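PDB 3JQ0: SusD superfamily protein from Bacteroides vulgatus ATCC 8482, which probably binds glycans or related nutrients at the bacterial outer membrane. Local coordinates for residues Pro382-Tyr394 / Phe399-Asp411. Sequence-based numbering, arbitrary orientation. Where two conformers were deposited one is given.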
ATOM      1  N   PRO A 382     -20.416  -0.913  10.774  1.00  7.64           N
ATOM      2  CA  PRO A 382     -19.584  -1.198   9.592  1.00  7.60           C
ATOM      3  C   PRO A 382     -19.923  -2.534   8.893  1.00  8.04           C
ATOM      4  O   PRO A 382     -19.167  -2.955   8.009  1.00  7.76           O
ATOM      5  CB  PRO A 382     -18.185  -1.328  10.207  1.00  8.34           C
ATOM      6  CG  PRO A 382     -18.483  -2.060  11.495  1.00  8.29           C
ATOM      7  CD  PRO A 382     -19.769  -1.441  12.000  1.00  7.98           C
ATOM      8  N   THR A 383     -20.982  -3.209   9.299  1.00  7.70           N
ATOM      9  CA  THR A 383     -21.243  -4.561   8.835  1.00  7.54           C
ATOM     10  C   THR A 383     -21.251  -4.706   7.328  1.00  8.07           C
ATOM     11  O   THR A 383     -20.706  -5.650   6.774  1.00  8.46           O
ATOM     12  CB  THR A 383     -22.542  -5.103   9.455  1.00  8.33           C
ATOM     13  OG1 THR A 383     -22.420  -5.145  10.888  1.00  8.69           O
ATOM     14  CG2 THR A 383     -22.912  -6.493   8.918  1.00 10.11           C
ATOM     15  N   GLU A 384     -21.933  -3.786   6.656  1.00  7.98           N
ATOM     16  CA  GLU A 384     -22.111  -3.896   5.197  0.51  8.73           C
ATOM     17  C   GLU A 384     -20.786  -3.876   4.469  1.00  7.68           C
ATOM     18  O   GLU A 384     -20.554  -4.619   3.530  1.00  8.65           O
ATOM     19  CB  GLU A 384     -22.975  -2.775   4.630  0.51  9.29           C
ATOM     20  CG  GLU A 384     -23.452  -3.044   3.169  0.51 12.70           C
ATOM     21  CD  GLU A 384     -24.099  -1.806   2.553  0.51 16.99           C
ATOM     22  OE1 GLU A 384     -24.938  -1.151   3.237  0.51 19.90           O
ATOM     23  OE2 GLU A 384     -23.716  -1.445   1.408  0.51 21.00           O
ATOM     24  N   GLU A 385     -19.937  -2.942   4.850  1.00  7.83           N
ATOM     25  CA  GLU A 385     -18.648  -2.769   4.226  1.00  7.50           C
ATOM     26  C   GLU A 385     -17.732  -3.977   4.452  1.00  7.53           C
ATOM     27  O   GLU A 385     -17.124  -4.519   3.513  1.00  8.12           O
ATOM     28  CB  GLU A 385     -17.943  -1.512   4.740  1.00  8.76           C
ATOM     29  CG  GLU A 385     -18.541  -0.209   4.338  1.00  8.91           C
ATOM     30  CD  GLU A 385     -19.770   0.207   5.125  1.00 10.05           C
ATOM     31  OE1 GLU A 385     -20.007  -0.354   6.199  1.00  9.94           O
ATOM     32  OE2 GLU A 385     -20.430   1.152   4.681  1.00 10.69           O
ATOM     33  N   ILE A 386     -17.678  -4.441   5.689  1.00  7.09           N
ATOM     34  CA  ILE A 386     -16.844  -5.590   6.008  1.00  7.31           C
ATOM     35  C   ILE A 386     -17.319  -6.811   5.223  1.00  6.94           C
ATOM     36  O   ILE A 386     -16.533  -7.537   4.633  1.00  7.42           O
ATOM     37  CB  ILE A 386     -16.776  -5.880   7.531  1.00  7.55           C
ATOM     38  CG1 ILE A 386     -16.201  -4.673   8.282  1.00  7.84           C
ATOM     39  CG2 ILE A 386     -16.024  -7.157   7.799  1.00  8.21           C
ATOM     40  CD1 ILE A 386     -16.294  -4.768   9.797  1.00  8.64           C
ATOM     41  N   ASN A 387     -18.631  -7.060   5.256  1.00  6.83           N
ATOM     42  CA  ASN A 387     -19.162  -8.246   4.590  1.00  7.24           C
ATOM     43  C   ASN A 387     -19.144  -8.147   3.077  1.00  6.92           C
ATOM     44  O   ASN A 387     -19.082  -9.198   2.439  1.00  8.17           O
ATOM     45  CB  ASN A 387     -20.541  -8.628   5.143  1.00  7.58           C
ATOM     46  CG  ASN A 387     -20.422  -9.324   6.456  1.00  7.64           C
ATOM     47  OD1 ASN A 387     -19.419  -9.949   6.752  1.00  8.44           O
ATOM     48  ND2 ASN A 387     -21.470  -9.245   7.299  1.00  9.24           N
ATOM     49  N   ALA A 388     -19.148  -6.950   2.479  1.00  7.65           N
ATOM     50  CA  ALA A 388     -18.996  -6.860   1.014  1.00  7.38           C
ATOM     51  C   ALA A 388     -17.596  -7.398   0.652  1.00  6.71           C
ATOM     52  O   ALA A 388     -17.446  -8.141  -0.314  1.00  7.43           O
ATOM     53  CB  ALA A 388     -19.166  -5.402   0.557  1.00  9.48           C
ATOM     54  N   VAL A 389     -16.578  -6.993   1.391  1.00  6.96           N
ATOM     55  CA  VAL A 389     -15.218  -7.429   1.174  1.00  6.93           C
ATOM     56  C   VAL A 389     -15.080  -8.939   1.438  1.00  7.15           C
ATOM     57  O   VAL A 389     -14.465  -9.693   0.650  1.00  6.88           O
ATOM     58  CB  VAL A 389     -14.209  -6.585   1.923  1.00  6.74           C
ATOM     59  CG1 VAL A 389     -12.795  -7.137   1.755  1.00  7.61           C
ATOM     60  CG2 VAL A 389     -14.278  -5.150   1.466  1.00  7.82           C
ATOM     61  N   ARG A 390     -15.643  -9.424   2.546  1.00  6.63           N
ATOM     62  CA  ARG A 390     -15.595 -10.855   2.834  1.00  6.61           C
ATOM     63  C   ARG A 390     -16.320 -11.698   1.806  1.00  7.47           C
ATOM     64  O   ARG A 390     -15.827 -12.741   1.392  1.00  7.32           O
ATOM     65  CB  ARG A 390     -16.133 -11.163   4.241  1.00  7.21           C
ATOM     66  CG  ARG A 390     -15.301 -10.602   5.360  1.00  6.82           C
ATOM     67  CD  ARG A 390     -15.780 -11.005   6.731  1.00  7.44           C
ATOM     68  NE  ARG A 390     -14.877 -10.498   7.749  1.00  7.18           N
ATOM     69  CZ  ARG A 390     -14.976 -10.761   9.037  1.00  7.36           C
ATOM     70  NH1 ARG A 390     -15.943 -11.556   9.482  1.00  8.03           N
ATOM     71  NH2 ARG A 390     -14.192 -10.179   9.908  1.00  8.38           N
ATOM     72  N   GLU A 391     -17.500 -11.240   1.375  1.00  7.33           N
ATOM     73  CA  GLU A 391     -18.256 -12.016   0.404  1.00  7.78           C
ATOM     74  C   GLU A 391     -17.432 -12.192  -0.872  1.00  7.20           C
ATOM     75  O   GLU A 391     -17.431 -13.247  -1.502  1.00  7.72           O
ATOM     76  CB  GLU A 391     -19.605 -11.356   0.114  1.00  7.64           C
ATOM     77  CG  GLU A 391     -20.404 -12.129  -0.902  1.00  9.31           C
ATOM     78  CD  GLU A 391     -21.849 -11.638  -1.088  1.00 12.11           C
ATOM     79  OE1 GLU A 391     -22.322 -10.835  -0.269  1.00 16.03           O
ATOM     80  OE2 GLU A 391     -22.529 -12.104  -2.028  1.00 14.51           O
ATOM     81  N   ARG A 392     -16.710 -11.137  -1.287  1.00  7.11           N
ATOM     82  CA  ARG A 392     -15.860 -11.229  -2.475  1.00  6.67           C
ATOM     83  C   ARG A 392     -14.724 -12.229  -2.243  1.00  6.88           C
ATOM     84  O   ARG A 392     -14.347 -12.953  -3.161  1.00  7.44           O
ATOM     85  CB  ARG A 392     -15.375  -9.859  -2.870  1.00  7.26           C
ATOM     86  CG  ARG A 392     -14.616  -9.836  -4.225  1.00  7.62           C
ATOM     87  CD  ARG A 392     -13.087 -10.006  -4.134  1.00  7.67           C
ATOM     88  NE  ARG A 392     -12.408  -8.940  -3.421  1.00  7.10           N
ATOM     89  CZ  ARG A 392     -12.221  -7.720  -3.917  1.00  7.47           C
ATOM     90  NH1 ARG A 392     -12.657  -7.401  -5.129  1.00  8.30           N
ATOM     91  NH2 ARG A 392     -11.604  -6.811  -3.202  1.00  7.15           N
ATOM     92  N   ALA A 393     -14.142 -12.244  -1.064  1.00  7.15           N
ATOM     93  CA  ALA A 393     -13.004 -13.109  -0.707  1.00  7.07           C
ATOM     94  C   ALA A 393     -13.388 -14.581  -0.718  1.00  7.06           C
ATOM     95  O   ALA A 393     -12.610 -15.418  -1.200  1.00  8.30           O
ATOM     96  CB  ALA A 393     -12.425 -12.730   0.657  1.00  7.27           C
ATOM     97  N   TYR A 394     -14.519 -14.942  -0.115  1.00  6.82           N
ATOM     98  CA  TYR A 394     -14.960 -16.338  -0.079  1.00  7.24           C
ATOM     99  C   TYR A 394     -15.760 -16.743  -1.324  1.00  7.51           C
ATOM    100  O   TYR A 394     -15.928 -17.928  -1.613  1.00  8.07           O
ATOM    101  CB  TYR A 394     -15.805 -16.586   1.164  1.00  7.81           C
ATOM    102  CG  TYR A 394     -15.082 -16.447   2.479  1.00  7.42           C
ATOM    103  CD1 TYR A 394     -14.325 -17.472   3.028  1.00  7.63           C
ATOM    104  CD2 TYR A 394     -15.124 -15.249   3.193  1.00  8.41           C
ATOM    105  CE1 TYR A 394     -13.666 -17.323   4.240  1.00  8.14           C
ATOM    106  CE2 TYR A 394     -14.463 -15.097   4.402  1.00  7.73           C
ATOM    107  CZ  TYR A 394     -13.720 -16.124   4.919  1.00  6.79           C
ATOM    108  OH  TYR A 394     -13.071 -16.024   6.135  1.00  7.64           O
ATOM    109  N   PHE A 399     -19.857 -17.952   0.919  1.00  8.63           N
ATOM    110  CA  PHE A 399     -20.186 -16.949   1.940  1.00  8.86           C
ATOM    111  C   PHE A 399     -21.622 -17.170   2.428  1.00  9.64           C
ATOM    112  O   PHE A 399     -21.872 -17.209   3.636  1.00  9.78           O
ATOM    113  CB  PHE A 399     -20.005 -15.570   1.349  1.00  9.22           C
ATOM    114  CG  PHE A 399     -20.275 -14.462   2.319  1.00 10.02           C
ATOM    115  CD1 PHE A 399     -19.315 -14.047   3.191  1.00 11.74           C
ATOM    116  CD2 PHE A 399     -21.523 -13.845   2.341  1.00 11.69           C
ATOM    117  CE1 PHE A 399     -19.610 -13.004   4.149  1.00 12.28           C
ATOM    118  CE2 PHE A 399     -21.834 -12.823   3.238  1.00 14.61           C
ATOM    119  CZ  PHE A 399     -20.878 -12.395   4.089  1.00 12.87           C
ATOM    120  N   ASN A 400     -22.547 -17.298   1.502  1.00 10.21           N
ATOM    121  CA  ASN A 400     -23.963 -17.436   1.864  1.00 11.93           C
ATOM    122  C   ASN A 400     -24.277 -18.711   2.605  1.00 12.90           C
ATOM    123  O   ASN A 400     -25.270 -18.742   3.320  1.00 16.06           O
ATOM    124  CB  ASN A 400     -24.836 -17.283   0.616  1.00 13.62           C
ATOM    125  CG  ASN A 400     -24.896 -15.821   0.108  1.00 13.95           C
ATOM    126  OD1 ASN A 400     -24.639 -14.886   0.859  1.00 18.28           O
ATOM    127  ND2 ASN A 400     -25.201 -15.633  -1.199  1.00 17.35           N
ATOM    128  N   GLU A 401     -23.462 -19.745   2.427  1.00 11.64           N
ATOM    129  CA  GLU A 401     -23.633 -21.010   3.084  1.00 12.35           C
ATOM    130  C   GLU A 401     -22.970 -21.016   4.462  1.00 11.71           C
ATOM    131  O   GLU A 401     -23.231 -21.914   5.264  1.00 13.61           O
ATOM    132  CB  GLU A 401     -22.987 -22.142   2.258  1.00 14.27           C
ATOM    133  CG  GLU A 401     -23.555 -22.553   0.923  1.00 22.34           C
ATOM    134  CD  GLU A 401     -22.528 -23.417  -0.025  1.00 27.89           C
ATOM    135  OE1 GLU A 401     -21.186 -23.423   0.052  1.00 25.00           O
ATOM    136  OE2 GLU A 401     -23.114 -24.071  -0.948  1.00 30.69           O
ATOM    137  N   HIS A 402     -22.053 -20.078   4.720  1.00 11.22           N
ATOM    138  CA  HIS A 402     -21.226 -20.136   5.936  1.00 11.00           C
ATOM    139  C   HIS A 402     -21.210 -18.825   6.719  1.00 10.12           C
ATOM    140  O   HIS A 402     -20.245 -18.547   7.448  1.00 10.68           O
ATOM    141  CB  HIS A 402     -19.782 -20.567   5.610  1.00 10.42           C
ATOM    142  CG  HIS A 402     -19.713 -21.949   5.056  1.00 11.22           C
ATOM    143  ND1 HIS A 402     -19.677 -23.089   5.831  1.00 16.90           N
ATOM    144  CD2 HIS A 402     -19.749 -22.362   3.774  1.00 12.32           C
ATOM    145  CE1 HIS A 402     -19.652 -24.145   5.037  1.00 17.56           C
ATOM    146  NE2 HIS A 402     -19.682 -23.737   3.792  1.00 15.96           N
ATOM    147  N   LYS A 403     -22.281 -18.041   6.626  1.00 11.16           N
ATOM    148  CA  LYS A 403     -22.340 -16.773   7.330  1.00 10.97           C
ATOM    149  C   LYS A 403     -22.126 -16.924   8.836  1.00  9.89           C
ATOM    150  O   LYS A 403     -21.500 -16.046   9.444  1.00 10.60           O
ATOM    151  CB  LYS A 403     -23.642 -16.003   7.088  1.00 12.53           C
ATOM    152  CG  LYS A 403     -23.830 -15.510   5.717  1.00 14.51           C
ATOM    153  CD  LYS A 403     -25.233 -14.878   5.500  1.00 18.34           C
ATOM    154  CE  LYS A 403     -25.339 -14.223   4.129  1.00 22.25           C
ATOM    155  NZ  LYS A 403     -26.774 -13.894   3.863  1.00 27.70           N
ATOM    156  N   ALA A 404     -22.646 -17.991   9.425  1.00 10.43           N
ATOM    157  CA  ALA A 404     -22.529 -18.174  10.849  1.00 10.61           C
ATOM    158  C   ALA A 404     -21.080 -18.402  11.303  1.00 10.57           C
ATOM    159  O   ALA A 404     -20.794 -18.316  12.501  1.00 11.31           O
ATOM    160  CB  ALA A 404     -23.442 -19.320  11.322  1.00 12.70           C
ATOM    161  N   GLU A 405     -20.210 -18.766  10.371  1.00 10.05           N
ATOM    162  CA  GLU A 405     -18.792 -19.038  10.628  0.50  9.75           C
ATOM    163  C   GLU A 405     -17.876 -17.864  10.252  1.00  8.79           C
ATOM    164  O   GLU A 405     -16.920 -17.580  10.957  1.00  9.24           O
ATOM    165  CB  GLU A 405     -18.309 -20.273   9.852  0.50 11.19           C
ATOM    166  CG  GLU A 405     -18.982 -21.596  10.180  0.50 12.83           C
ATOM    167  CD  GLU A 405     -18.773 -22.596   9.063  0.50 14.28           C
ATOM    168  OE1 GLU A 405     -17.622 -22.869   8.675  0.50 17.12           O
ATOM    169  OE2 GLU A 405     -19.781 -23.015   8.490  0.50 19.14           O
ATOM    170  N   ILE A 406     -18.136 -17.225   9.099  1.00  7.92           N
ATOM    171  CA  ILE A 406     -17.162 -16.312   8.530  1.00  8.21           C
ATOM    172  C   ILE A 406     -17.702 -14.940   8.165  1.00  7.31           C
ATOM    173  O   ILE A 406     -16.894 -14.036   7.893  1.00  7.82           O
ATOM    174  CB  ILE A 406     -16.313 -16.959   7.392  1.00  8.64           C
ATOM    175  CG1 ILE A 406     -17.125 -17.632   6.320  1.00 10.15           C
ATOM    176  CG2 ILE A 406     -15.266 -17.913   8.006  1.00 11.44           C
ATOM    177  CD1 ILE A 406     -17.999 -16.777   5.536  1.00 11.28           C
ATOM    178  N   ALA A 407     -19.024 -14.702   8.170  1.00  7.72           N
ATOM    179  CA  ALA A 407     -19.515 -13.343   7.999  1.00  7.54           C
ATOM    180  C   ALA A 407     -19.262 -12.575   9.285  1.00  7.98           C
ATOM    181  O   ALA A 407     -19.243 -13.135  10.372  1.00  8.92           O
ATOM    182  CB  ALA A 407     -21.010 -13.297   7.662  1.00  8.97           C
ATOM    183  N   TYR A 408     -19.038 -11.269   9.166  1.00  8.00           N
ATOM    184  CA  TYR A 408     -18.952 -10.413  10.349  1.00  7.71           C
ATOM    185  C   TYR A 408     -20.324 -10.375  11.010  1.00  8.50           C
ATOM    186  O   TYR A 408     -21.305 -10.167  10.305  1.00  8.62           O
ATOM    187  CB  TYR A 408     -18.519  -9.004   9.915  1.00  7.89           C
ATOM    188  CG  TYR A 408     -18.404  -8.017  11.059  1.00  7.18           C
ATOM    189  CD1 TYR A 408     -17.285  -8.019  11.881  1.00  8.15           C
ATOM    190  CD2 TYR A 408     -19.412  -7.110  11.333  1.00  7.36           C
ATOM    191  CE1 TYR A 408     -17.191  -7.148  12.958  1.00  7.71           C
ATOM    192  CE2 TYR A 408     -19.327  -6.243  12.408  1.00  8.24           C
ATOM    193  CZ  TYR A 408     -18.222  -6.274  13.232  1.00  8.16           C
ATOM    194  OH  TYR A 408     -18.106  -5.442  14.296  1.00  8.49           O
ATOM    195  N   PRO A 409     -20.405 -10.507  12.351  1.00  8.13           N
ATOM    196  CA  PRO A 409     -19.343 -10.501  13.350  1.00  8.10           C
ATOM    197  C   PRO A 409     -19.072 -11.905  13.949  1.00  7.78           C
ATOM    198  O   PRO A 409     -18.809 -12.048  15.146  1.00  8.90           O
ATOM    199  CB  PRO A 409     -19.906  -9.590  14.434  1.00  8.59           C
ATOM    200  CG  PRO A 409     -21.356 -10.023  14.491  1.00  9.33           C
ATOM    201  CD  PRO A 409     -21.717 -10.287  13.023  1.00  9.56           C
ATOM    202  N   ASN A 410     -19.091 -12.937  13.090  1.00  7.54           N
ATOM    203  CA  ASN A 410     -19.078 -14.313  13.531  1.00  8.27           C
ATOM    204  C   ASN A 410     -17.775 -15.059  13.314  1.00  7.86           C
ATOM    205  O   ASN A 410     -17.672 -16.227  13.660  1.00  8.69           O
ATOM    206  CB  ASN A 410     -20.205 -15.090  12.801  1.00  9.39           C
ATOM    207  CG  ASN A 410     -21.535 -14.438  12.963  1.00  9.89           C
ATOM    208  OD1 ASN A 410     -21.867 -13.934  14.047  1.00 10.59           O
ATOM    209  ND2 ASN A 410     -22.310 -14.397  11.888  1.00 10.68           N
ATOM    210  N   ASP A 411     -16.761 -14.377  12.793  1.00  7.78           N
ATOM    211  CA  ASP A 411     -15.467 -14.984  12.501  1.00  7.77           C
ATOM    212  C   ASP A 411     -14.635 -15.022  13.780  1.00  7.31           C
ATOM    213  O   ASP A 411     -13.812 -14.121  14.036  1.00  7.93           O
ATOM    214  CB  ASP A 411     -14.790 -14.304  11.326  1.00  7.32           C
ATOM    215  CG  ASP A 411     -13.450 -14.893  10.945  1.00  7.55           C
ATOM    216  OD1 ASP A 411     -12.991 -15.860  11.569  1.00  7.55           O
ATOM    217  OD2 ASP A 411     -12.849 -14.294  10.003  1.00  8.20           O
TER
HETATM  218  O   HOH W   1     -25.114 -12.880  -2.537  1.00 25.66           O
HETATM  219  O   HOH W   2     -24.831 -12.127   0.729  1.00 25.67           O
HETATM  220  O   HOH W   3     -14.080 -13.973   7.613  1.00  7.40           O
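Asn387 grips the backbone of Tyr408 with both ends of its carboxamide, much as a neighbouring strand would. Its OD1 takes the Tyr408 N-H on an in-plane lone pair at 2.8 Å, while its ND2 gives a nearly straight bond (165°) to Tyr408 O. Asparagine suits the place because one short, flat group offers acceptor and donor side by side. Without the carboxamide, as with an alanine here, Tyr408 N and O would probably lose both of these partners, and the chain around them could shift from the helix. With CG of Tyr408 anti to the backbone N (chi1 180°), its ring lies along helix 383-394: Ile386 CD1 sits over the ring centre, 3.9 Å from the centroid, Pro409 CB covers the other face, and Thr383 OG1, hydrogen-bonded to Asp381, meets the edge. Helix 430-441 touches Ile386 and Tyr408. The broad ring of Phe399 enters as a knob among Asn387, Arg390, Glu391 and Tyr394; Glu391 CB lies over its face, and the extended Glu391 chain carries its carboxylate to Ser396 and to two waters shared with Asn400. Ile406 CG1 rests 4.0 Å from the centroid of the Tyr394 ring, and a water joins Tyr394 OH, Ile406 O and Asp411 OD2; Tyr417, Arg310 and Arg440 also hold that carboxylate. Arg390 is long enough to bring NH1 to Ile406 O in a weak bond, while Glu437 and Asp426 pair with its other nitrogens. Hydrogen bonds from Asn387 thus hold the returning loop of this RagB/SusD region, aliphatic carbons pack over three aromatic rings in CH-pi contacts, and the buried Arg390 charge is probably balanced by surrounding carboxylates.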